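PDB 5ZFG: glutathione S-transferase from Bombyx mori, which metabolises the insecticide diazinon and probably acts as a glutathione transferase. Local coordinates for residues V22-P27 with K77-S82; S104-N109 with I134-L139; P162-T167 with H184-D189. One frame throughout, in Å; residues are numbered along the deposited sequence. Where two conformers were deposited one is given.

Contact 1. Residues V22-P27 with K77-S82; sequences VALEVP and KYRPGS
Arg79 folds over Leu24 where two helices of the thioredoxin-like N-terminal domain of this glutathione S-transferase come to their ends. Helix 12-23 closes in a Schellman motif, with Glu25 at positive phi and its N bonded to Val22 O. Helix 67-78 gives way to a type I turn from Arg79 to Ser82.

The polar links gather at the guanidinium group. Arg79 NH2 gives a weak, bent hydrogen bond to Leu24 O (3.0 Å, N-H...O 130°). The same nitrogen donates to a water, 2.6 Å from Arg79 NH2, which in turn donates to Ala23 O, so one amino group serves two successive carbonyls. Glu25 OE1 stands 4.4 Å from Arg79 NH2, too far for a salt bridge, yet its charge probably favours the arginine here. Replacing the arginine by an alanine would take away the guanidinium and its methylenes, and would probably leave Leu24 O and the water without this donor and uncover CD2 of Leu24.

The apolar contacts involve Leu24 and Val26. Arginine suits the site because its long methylene chain can pack as well as its charge can bond: CG of Arg79 lies 3.8 Å from CD2 of Leu24, and the chain, bent at chi2 (-77°) and chi3 (-60°), doubles back to bring one face of the guanidinium under the same methyl. The two side chains run past each other in opposite directions, and Leu24 also meets Ile74, Cys75 and Leu84, a setting fit for a branched aliphatic residue. Val26 crosses Tyr78 at about a right angle; the tyrosine hydroxyl is bonded to Asp59. The CG2 methyl of Val26 rests 3.9 Å from CB of Tyr78.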
loop_
_atom_site.group_PDB
_atom_site.type_symbol
_atom_site.label_atom_id
_atom_site.label_comp_id
_atom_site.label_asym_id
_atom_site.label_seq_id
_atom_site.Cartn_x
_atom_site.Cartn_y
_atom_site.Cartn_z
ATOM N N VAL B 22 6.921 -19.239 -4.974
ATOM C CA VAL B 22 6.956 -20.684 -4.754
ATOM C C VAL B 22 5.557 -21.278 -4.856
ATOM O O VAL B 22 5.352 -22.298 -5.529
ATOM C CB VAL B 22 7.623 -20.986 -3.395
ATOM C CG1 VAL B 22 7.438 -22.449 -2.987
ATOM C CG2 VAL B 22 9.098 -20.615 -3.443
ATOM N N ALA B 23 4.566 -20.635 -4.221
ATOM C CA ALA B 23 3.197 -21.150 -4.268
ATOM C C ALA B 23 2.660 -21.179 -5.693
ATOM O O ALA B 23 1.912 -22.093 -6.072
ATOM C CB ALA B 23 2.289 -20.308 -3.380
ATOM N N LEU B 24 3.034 -20.196 -6.499
ATOM C CA LEU B 24 2.562 -20.107 -7.876
ATOM C C LEU B 24 3.405 -20.932 -8.836
ATOM O O LEU B 24 3.068 -21.002 -10.027
ATOM C CB LEU B 24 2.549 -18.649 -8.332
ATOM C CG LEU B 24 1.471 -17.804 -7.646
ATOM C CD1 LEU B 24 1.536 -16.372 -8.157
ATOM C CD2 LEU B 24 0.112 -18.407 -7.902
ATOM N N GLU B 25 4.484 -21.544 -8.345
ATOM C CA GLU B 25 5.396 -22.328 -9.173
ATOM C C GLU B 25 5.998 -21.495 -10.303
ATOM O O GLU B 25 6.173 -21.975 -11.420
ATOM C CB GLU B 25 4.690 -23.571 -9.732
ATOM C CG GLU B 25 3.859 -24.299 -8.694
ATOM C CD GLU B 25 3.391 -25.661 -9.176
ATOM O OE1 GLU B 25 2.276 -25.748 -9.730
ATOM O OE2 GLU B 25 4.156 -26.632 -9.017
ATOM N N VAL B 26 6.325 -20.239 -10.011
ATOM C CA VAL B 26 6.994 -19.363 -10.963
ATOM C C VAL B 26 8.494 -19.452 -10.691
ATOM O O VAL B 26 8.929 -19.116 -9.574
ATOM C CB VAL B 26 6.493 -17.914 -10.855
ATOM C CG1 VAL B 26 7.298 -17.023 -11.764
ATOM C CG2 VAL B 26 5.004 -17.827 -11.206
ATOM N N PRO B 27 9.301 -19.937 -11.633
ATOM C CA PRO B 27 10.738 -20.083 -11.362
ATOM C C PRO B 27 11.433 -18.730 -11.325
ATOM O O PRO B 27 11.090 -17.817 -12.078
ATOM C CB PRO B 27 11.234 -20.939 -12.535
ATOM C CG PRO B 27 9.992 -21.584 -13.091
ATOM C CD PRO B 27 8.933 -20.534 -12.928
ATOM N N LYS B 77 0.314 -11.391 -13.968
ATOM C CA LYS B 77 1.056 -11.723 -15.179
ATOM C C LYS B 77 1.112 -13.229 -15.414
ATOM O O LYS B 77 0.869 -13.699 -16.529
ATOM C CB LYS B 77 2.468 -11.135 -15.096
ATOM C CG LYS B 77 3.387 -11.564 -16.227
ATOM C CD LYS B 77 3.047 -10.846 -17.515
ATOM C CE LYS B 77 4.164 -11.018 -18.534
ATOM N NZ LYS B 77 3.653 -10.901 -19.927
ATOM N N TYR B 78 1.428 -14.006 -14.377
ATOM C CA TYR B 78 1.695 -15.426 -14.602
ATOM C C TYR B 78 0.593 -16.378 -14.170
ATOM O O TYR B 78 0.551 -17.507 -14.674
ATOM C CB TYR B 78 3.007 -15.819 -13.920
ATOM C CG TYR B 78 4.126 -15.094 -14.581
ATOM C CD1 TYR B 78 4.421 -15.329 -15.928
ATOM C CD2 TYR B 78 4.851 -14.131 -13.903
ATOM C CE1 TYR B 78 5.420 -14.638 -16.561
ATOM C CE2 TYR B 78 5.856 -13.442 -14.525
ATOM C CZ TYR B 78 6.141 -13.700 -15.853
ATOM O OH TYR B 78 7.138 -13.003 -16.483
ATOM N N ARG B 79 -0.304 -15.995 -13.269
ATOM C CA ARG B 79 -1.396 -16.885 -12.867
ATOM C C ARG B 79 -2.692 -16.102 -12.692
ATOM O O ARG B 79 -3.289 -16.103 -11.614
ATOM C CB ARG B 79 -1.043 -17.638 -11.583
ATOM C CG ARG B 79 0.169 -18.569 -11.668
ATOM C CD ARG B 79 -0.154 -19.883 -12.375
ATOM N NE ARG B 79 -1.205 -20.632 -11.697
ATOM C CZ ARG B 79 -0.994 -21.603 -10.813
ATOM N NH1 ARG B 79 -2.035 -22.216 -10.261
ATOM N NH2 ARG B 79 0.247 -21.967 -10.477
ATOM N N PRO B 80 -3.178 -15.443 -13.756
ATOM C CA PRO B 80 -4.348 -14.558 -13.585
ATOM C C PRO B 80 -5.598 -15.273 -13.117
ATOM O O PRO B 80 -6.430 -14.661 -12.440
ATOM C CB PRO B 80 -4.546 -13.947 -14.982
ATOM C CG PRO B 80 -3.824 -14.861 -15.910
ATOM C CD PRO B 80 -2.652 -15.390 -15.130
ATOM N N GLY B 81 -5.752 -16.550 -13.430
ATOM C CA GLY B 81 -6.899 -17.268 -12.927
ATOM C C GLY B 81 -6.740 -17.890 -11.560
ATOM O O GLY B 81 -7.645 -18.609 -11.131
ATOM N N SER B 82 -5.612 -17.631 -10.835
ATOM C CA SER B 82 -5.380 -18.340 -9.578
ATOM C C SER B 82 -6.219 -17.751 -8.443
ATOM O O SER B 82 -6.346 -16.527 -8.327
ATOM C CB SER B 82 -3.906 -18.293 -9.182
ATOM O OG SER B 82 -3.731 -18.776 -7.856
HETATM O O HOH W 1 0.063 -22.959 -8.045
#

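Contact 2. Residues S104-N109 with I134-L139; sequences SSYYAN and ISLDVL
Within the all-helical C-terminal domain of the glutathione transferase fold, Tyr106 and Asn109 of helix 89-114 meet Ser135, Leu136 and Leu139 of helix 126-146. The two short segments run roughly antiparallel, at 141° between their directions, with their axes 9.4 Å apart at closest approach. Ser135 permits the near meeting: its CA is 5.3 Å from that of Tyr106, and its small side chain leaves room for the ring. The Tyr106 ring presents its edge to the backbone, with Ser135 O near the ring plane, 3.6 Å from Tyr106 CD1, so that weakly positive ring hydrogens face a carbonyl oxygen.

The tyrosine CG lies opposite the backbone N (chi1 -168°), a setting that carries the ring across to the other helix although its CB does not point there. At the far end the leucines close on it: CD2 of Leu139 is 3.6 Å from Tyr106 CZ, and CD2 of Leu136 is 3.4 Å from Tyr106 OH. Tyrosine suits this place because the ring is at home among aliphatic groups while its buried hydroxyl is satisfied by a hydrogen bond with Thr167 of helix 160-172.

One turn further on, Asn109 ND2 donates to Ser135 OG (3.0 Å, N-H...O 152°), and the acceptor lies close to the plane of the amide. The serine hydroxyl is also hydrogen-bonded to Lys131 O one turn back in its own helix, which fixes its rotation. The roughly antiparallel pairing of the first two long helices is typical of the helical C-terminal domain of GSTs.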
loop_
_atom_site.group_PDB
_atom_site.type_symbol
_atom_site.label_atom_id
_atom_site.label_comp_id
_atom_site.label_asym_id
_atom_site.label_seq_id
_atom_site.Cartn_x
_atom_site.Cartn_y
_atom_site.Cartn_z
ATOM N N SER B 104 0.390 -0.309 5.882
ATOM C CA SER B 104 0.113 0.970 6.534
ATOM C C SER B 104 0.127 0.886 8.052
ATOM O O SER B 104 0.411 1.895 8.713
ATOM C CB SER B 104 -1.249 1.506 6.104
ATOM O OG SER B 104 -2.313 0.795 6.732
ATOM N N SER B 105 -0.188 -0.276 8.629
ATOM C CA SER B 105 -0.506 -0.348 10.052
ATOM C C SER B 105 0.078 -1.576 10.749
ATOM O O SER B 105 0.824 -1.463 11.727
ATOM C CB SER B 105 -2.031 -0.333 10.237
ATOM O OG SER B 105 -2.628 0.714 9.482
ATOM N N TYR B 106 -0.299 -2.767 10.270
ATOM C CA TYR B 106 0.010 -3.994 11.003
ATOM C C TYR B 106 1.514 -4.217 11.089
ATOM O O TYR B 106 2.073 -4.335 12.184
ATOM C CB TYR B 106 -0.679 -5.195 10.344
ATOM C CG TYR B 106 -0.697 -6.493 11.152
ATOM C CD1 TYR B 106 -1.614 -6.690 12.187
ATOM C CD2 TYR B 106 0.176 -7.539 10.847
ATOM C CE1 TYR B 106 -1.655 -7.896 12.901
ATOM C CE2 TYR B 106 0.142 -8.741 11.554
ATOM C CZ TYR B 106 -0.769 -8.914 12.581
ATOM O OH TYR B 106 -0.782 -10.114 13.274
ATOM N N TYR B 107 2.183 -4.294 9.936
ATOM C CA TYR B 107 3.640 -4.434 9.939
ATOM C C TYR B 107 4.316 -3.196 10.526
ATOM O O TYR B 107 5.319 -3.308 11.244
ATOM C CB TYR B 107 4.125 -4.716 8.512
ATOM C CG TYR B 107 5.595 -5.013 8.383
ATOM C CD1 TYR B 107 6.227 -5.877 9.266
ATOM C CD2 TYR B 107 6.349 -4.434 7.365
ATOM C CE1 TYR B 107 7.593 -6.151 9.144
ATOM C CE2 TYR B 107 7.704 -4.717 7.218
ATOM C CZ TYR B 107 8.322 -5.570 8.117
ATOM O OH TYR B 107 9.667 -5.852 7.975
ATOM N N ALA B 108 3.769 -2.008 10.256
ATOM C CA ALA B 108 4.365 -0.771 10.752
ATOM C C ALA B 108 4.432 -0.765 12.274
ATOM O O ALA B 108 5.475 -0.444 12.855
ATOM C CB ALA B 108 3.567 0.429 10.247
ATOM N N ASN B 109 3.328 -1.140 12.932
ATOM C CA ASN B 109 3.267 -1.135 14.395
ATOM C C ASN B 109 4.015 -2.318 14.990
ATOM O O ASN B 109 4.745 -2.162 15.974
ATOM C CB ASN B 109 1.812 -1.172 14.879
ATOM C CG ASN B 109 1.116 0.154 14.758
ATOM O OD1 ASN B 109 1.749 1.174 14.531
ATOM N ND2 ASN B 109 -0.205 0.145 14.910
ATOM N N ILE B 134 -3.210 -3.162 19.531
ATOM C CA ILE B 134 -4.265 -2.594 18.693
ATOM C C ILE B 134 -4.250 -3.223 17.299
ATOM O O ILE B 134 -5.310 -3.536 16.735
ATOM C CB ILE B 134 -4.133 -1.059 18.644
ATOM C CG1 ILE B 134 -4.543 -0.465 19.997
ATOM C CG2 ILE B 134 -5.008 -0.481 17.547
ATOM C CD1 ILE B 134 -3.889 0.851 20.318
ATOM N N SER B 135 -3.056 -3.461 16.738
ATOM C CA SER B 135 -2.959 -4.085 15.417
ATOM C C SER B 135 -3.488 -5.511 15.442
ATOM O O SER B 135 -4.217 -5.930 14.533
ATOM C CB SER B 135 -1.513 -4.077 14.929
ATOM O OG SER B 135 -1.040 -2.759 14.752
ATOM N N LEU B 136 -3.091 -6.286 16.461
ATOM C CA LEU B 136 -3.640 -7.622 16.624
ATOM C C LEU B 136 -5.151 -7.565 16.785
ATOM O O LEU B 136 -5.878 -8.363 16.179
ATOM C CB LEU B 136 -2.986 -8.307 17.829
ATOM C CG LEU B 136 -1.500 -8.598 17.632
ATOM C CD1 LEU B 136 -0.806 -8.887 18.946
ATOM C CD2 LEU B 136 -1.322 -9.760 16.656
ATOM N N ASP B 137 -5.645 -6.603 17.580
ATOM C CA ASP B 137 -7.082 -6.502 17.798
ATOM C C ASP B 137 -7.821 -6.219 16.493
ATOM O O ASP B 137 -8.889 -6.794 16.235
ATOM C CB ASP B 137 -7.378 -5.424 18.840
ATOM C CG ASP B 137 -8.787 -5.517 19.383
ATOM O OD1 ASP B 137 -9.107 -6.525 20.049
ATOM O OD2 ASP B 137 -9.575 -4.588 19.125
ATOM N N VAL B 138 -7.249 -5.362 15.644
ATOM C CA VAL B 138 -7.884 -5.030 14.371
ATOM C C VAL B 138 -7.894 -6.244 13.442
ATOM O O VAL B 138 -8.919 -6.560 12.828
ATOM C CB VAL B 138 -7.200 -3.810 13.720
ATOM C CG1 VAL B 138 -7.687 -3.627 12.273
ATOM C CG2 VAL B 138 -7.448 -2.544 14.535
ATOM N N LEU B 139 -6.771 -6.967 13.340
ATOM C CA LEU B 139 -6.774 -8.166 12.495
ATOM C C LEU B 139 -7.714 -9.230 13.048
ATOM O O LEU B 139 -8.432 -9.893 12.288
ATOM C CB LEU B 139 -5.355 -8.732 12.344
ATOM C CG LEU B 139 -5.246 -9.971 11.437
ATOM C CD1 LEU B 139 -5.820 -9.732 10.036
ATOM C CD2 LEU B 139 -3.800 -10.497 11.346
#

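Contact 3. Residues P162-T167 with H184-D189; sequences PLINST and HKWYND
Two aromatic rings, Trp186 and Tyr187, reach from one helix to embrace Ile164 and Thr167 on the other, each offering a face to a methyl group and an edge to the backbone or a hydroxyl. CD1 of Ile164 lies over the six-membered ring of Trp186 in a CH-pi contact, 3.7 Å from its centroid and displaced toward the rim. The rim of the indole is turned to the opposing backbone, with CH2 of Trp186 3.6 Å from C of Leu163 and Thr167 OG1 near the ring plane. Both aromatic side chains set CG trans to the backbone N (chi1 154° for Trp186, 179° for Tyr187), which extends them across the interface.

The helices, 160-172 and 181-193, belong to the helical bundle of the GST C-terminal domain; their segments 162-167 and 184-189 cross at -101°, with axes 10.7 Å apart. Asp160 accepts from the indole NE1, and Glu171 is bonded to the Tyr187 hydroxyl.

Threonine suits its place by having two unlike branches. Its OG1 donates to Leu163 O at 2.8 Å, from the face of that carbonyl opposite to Thr167 N, and this turns CG2 over the Tyr187 ring, 4.0 Å from the centroid, while Ile164 O meets the ring's edge.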
loop_
_atom_site.group_PDB
_atom_site.type_symbol
_atom_site.label_atom_id
_atom_site.label_comp_id
_atom_site.label_asym_id
_atom_site.label_seq_id
_atom_site.Cartn_x
_atom_site.Cartn_y
_atom_site.Cartn_z
ATOM N N PRO B 162 2.123 -11.359 3.693
ATOM C CA PRO B 162 2.664 -10.254 4.494
ATOM C C PRO B 162 2.190 -10.306 5.933
ATOM O O PRO B 162 2.987 -10.036 6.844
ATOM C CB PRO B 162 2.172 -8.997 3.740
ATOM C CG PRO B 162 1.956 -9.492 2.314
ATOM C CD PRO B 162 1.393 -10.864 2.516
ATOM N N LEU B 163 0.925 -10.682 6.171
ATOM C CA LEU B 163 0.455 -10.739 7.553
ATOM C C LEU B 163 1.107 -11.893 8.308
ATOM O O LEU B 163 1.436 -11.756 9.493
ATOM C CB LEU B 163 -1.070 -10.859 7.587
ATOM C CG LEU B 163 -1.826 -9.662 6.959
ATOM C CD1 LEU B 163 -3.286 -10.011 6.666
ATOM C CD2 LEU B 163 -1.724 -8.462 7.898
ATOM N N ILE B 164 1.322 -13.027 7.632
ATOM C CA ILE B 164 2.006 -14.150 8.279
ATOM C C ILE B 164 3.397 -13.721 8.728
ATOM O O ILE B 164 3.802 -13.932 9.876
ATOM C CB ILE B 164 2.085 -15.362 7.333
ATOM C CG1 ILE B 164 0.734 -16.097 7.268
ATOM C CG2 ILE B 164 3.238 -16.284 7.793
ATOM C CD1 ILE B 164 0.364 -16.810 8.564
ATOM N N ASN B 165 4.142 -13.086 7.828
ATOM C CA ASN B 165 5.514 -12.717 8.137
ATOM C C ASN B 165 5.607 -11.560 9.132
ATOM O O ASN B 165 6.587 -11.478 9.881
ATOM C CB ASN B 165 6.240 -12.422 6.832
ATOM C CG ASN B 165 6.452 -13.684 6.028
ATOM O OD1 ASN B 165 7.002 -14.662 6.554
ATOM N ND2 ASN B 165 6.012 -13.696 4.777
ATOM N N SER B 166 4.617 -10.665 9.173
ATOM C CA SER B 166 4.567 -9.707 10.275
ATOM C C SER B 166 4.370 -10.435 11.607
ATOM O O SER B 166 5.071 -10.170 12.591
ATOM C CB SER B 166 3.447 -8.690 10.038
ATOM O OG SER B 166 3.697 -7.905 8.873
ATOM N N THR B 167 3.412 -11.368 11.647
ATOM C CA THR B 167 3.116 -12.110 12.873
ATOM C C THR B 167 4.290 -12.989 13.288
ATOM O O THR B 167 4.533 -13.190 14.487
ATOM C CB THR B 167 1.860 -12.963 12.661
ATOM O OG1 THR B 167 0.794 -12.132 12.149
ATOM C CG2 THR B 167 1.419 -13.613 13.976
ATOM N N HIS B 184 -4.208 -16.655 16.245
ATOM C CA HIS B 184 -3.379 -17.784 16.661
ATOM C C HIS B 184 -3.707 -19.037 15.853
ATOM O O HIS B 184 -2.804 -19.741 15.388
ATOM C CB HIS B 184 -3.560 -18.030 18.164
ATOM C CG HIS B 184 -2.579 -19.003 18.741
ATOM N ND1 HIS B 184 -2.820 -20.360 18.795
ATOM C CD2 HIS B 184 -1.351 -18.816 19.281
ATOM C CE1 HIS B 184 -1.783 -20.966 19.346
ATOM N NE2 HIS B 184 -0.877 -20.053 19.648
ATOM N N LYS B 185 -4.996 -19.317 15.648
ATOM C CA LYS B 185 -5.392 -20.474 14.852
ATOM C C LYS B 185 -4.961 -20.323 13.396
ATOM O O LYS B 185 -4.393 -21.249 12.810
ATOM C CB LYS B 185 -6.906 -20.672 14.955
ATOM C CG LYS B 185 -7.457 -21.845 14.171
ATOM C CD LYS B 185 -6.808 -23.159 14.565
ATOM C CE LYS B 185 -7.609 -24.342 14.019
ATOM N NZ LYS B 185 -8.889 -23.904 13.379
ATOM N N TRP B 186 -5.230 -19.158 12.796
ATOM C CA TRP B 186 -4.855 -18.913 11.402
ATOM C C TRP B 186 -3.351 -19.073 11.199
ATOM O O TRP B 186 -2.902 -19.742 10.256
ATOM C CB TRP B 186 -5.322 -17.508 11.004
ATOM C CG TRP B 186 -4.562 -16.831 9.888
ATOM C CD1 TRP B 186 -4.735 -17.015 8.552
ATOM C CD2 TRP B 186 -3.552 -15.821 10.028
ATOM N NE1 TRP B 186 -3.880 -16.202 7.844
ATOM C CE2 TRP B 186 -3.145 -15.458 8.728
ATOM C CE3 TRP B 186 -2.951 -15.195 11.123
ATOM C CZ2 TRP B 186 -2.174 -14.489 8.495
ATOM C CZ3 TRP B 186 -1.973 -14.247 10.891
ATOM C CH2 TRP B 186 -1.592 -13.904 9.581
ATOM N N TYR B 187 -2.562 -18.461 12.080
ATOM C CA TYR B 187 -1.107 -18.499 11.969
ATOM C C TYR B 187 -0.587 -19.927 12.087
ATOM O O TYR B 187 0.241 -20.376 11.281
ATOM C CB TYR B 187 -0.517 -17.597 13.053
ATOM C CG TYR B 187 0.985 -17.504 13.127
ATOM C CD1 TYR B 187 1.716 -16.736 12.219
ATOM C CD2 TYR B 187 1.675 -18.151 14.138
ATOM C CE1 TYR B 187 3.101 -16.633 12.327
ATOM C CE2 TYR B 187 3.029 -18.060 14.245
ATOM C CZ TYR B 187 3.748 -17.313 13.347
ATOM O OH TYR B 187 5.110 -17.242 13.492
ATOM N N ASN B 188 -1.089 -20.675 13.071
ATOM C CA ASN B 188 -0.603 -22.040 13.249
ATOM C C ASN B 188 -1.162 -22.998 12.204
ATOM O O ASN B 188 -0.454 -23.923 11.791
ATOM C CB ASN B 188 -0.916 -22.518 14.665
ATOM C CG ASN B 188 0.037 -21.932 15.679
ATOM O OD1 ASN B 188 1.199 -22.327 15.750
ATOM N ND2 ASN B 188 -0.439 -20.954 16.450
ATOM N N ASP B 189 -2.406 -22.799 11.755
ATOM C CA ASP B 189 -2.920 -23.599 10.646
ATOM C C ASP B 189 -2.092 -23.403 9.380
ATOM O O ASP B 189 -1.950 -24.335 8.576
ATOM C CB ASP B 189 -4.380 -23.244 10.351
ATOM C CG ASP B 189 -5.357 -23.858 11.343
ATOM O OD1 ASP B 189 -4.933 -24.594 12.262
ATOM O OD2 ASP B 189 -6.563 -23.579 11.197
#

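From the N terminus, the chain first closes a loop at contact 1, where the ends of helices 12-23 and 67-78 meet after the intervening strands and helix 43-48 of the thioredoxin-like domain. The chain then enters the helical domain, where contact 2 pairs helix 89-114 with helix 126-146, and contact 3 crosses helix 160-172 with helix 181-193. The three loops follow in series; none encloses or crosses another. Contacts 1 and 2 flank the middle of the subunit, their centres about 28 Å apart. Contacts 2 and 3 touch: Tyr106 CD2 packs 3.6 Å from Leu163 CD2, which joins both helix pairs into one core.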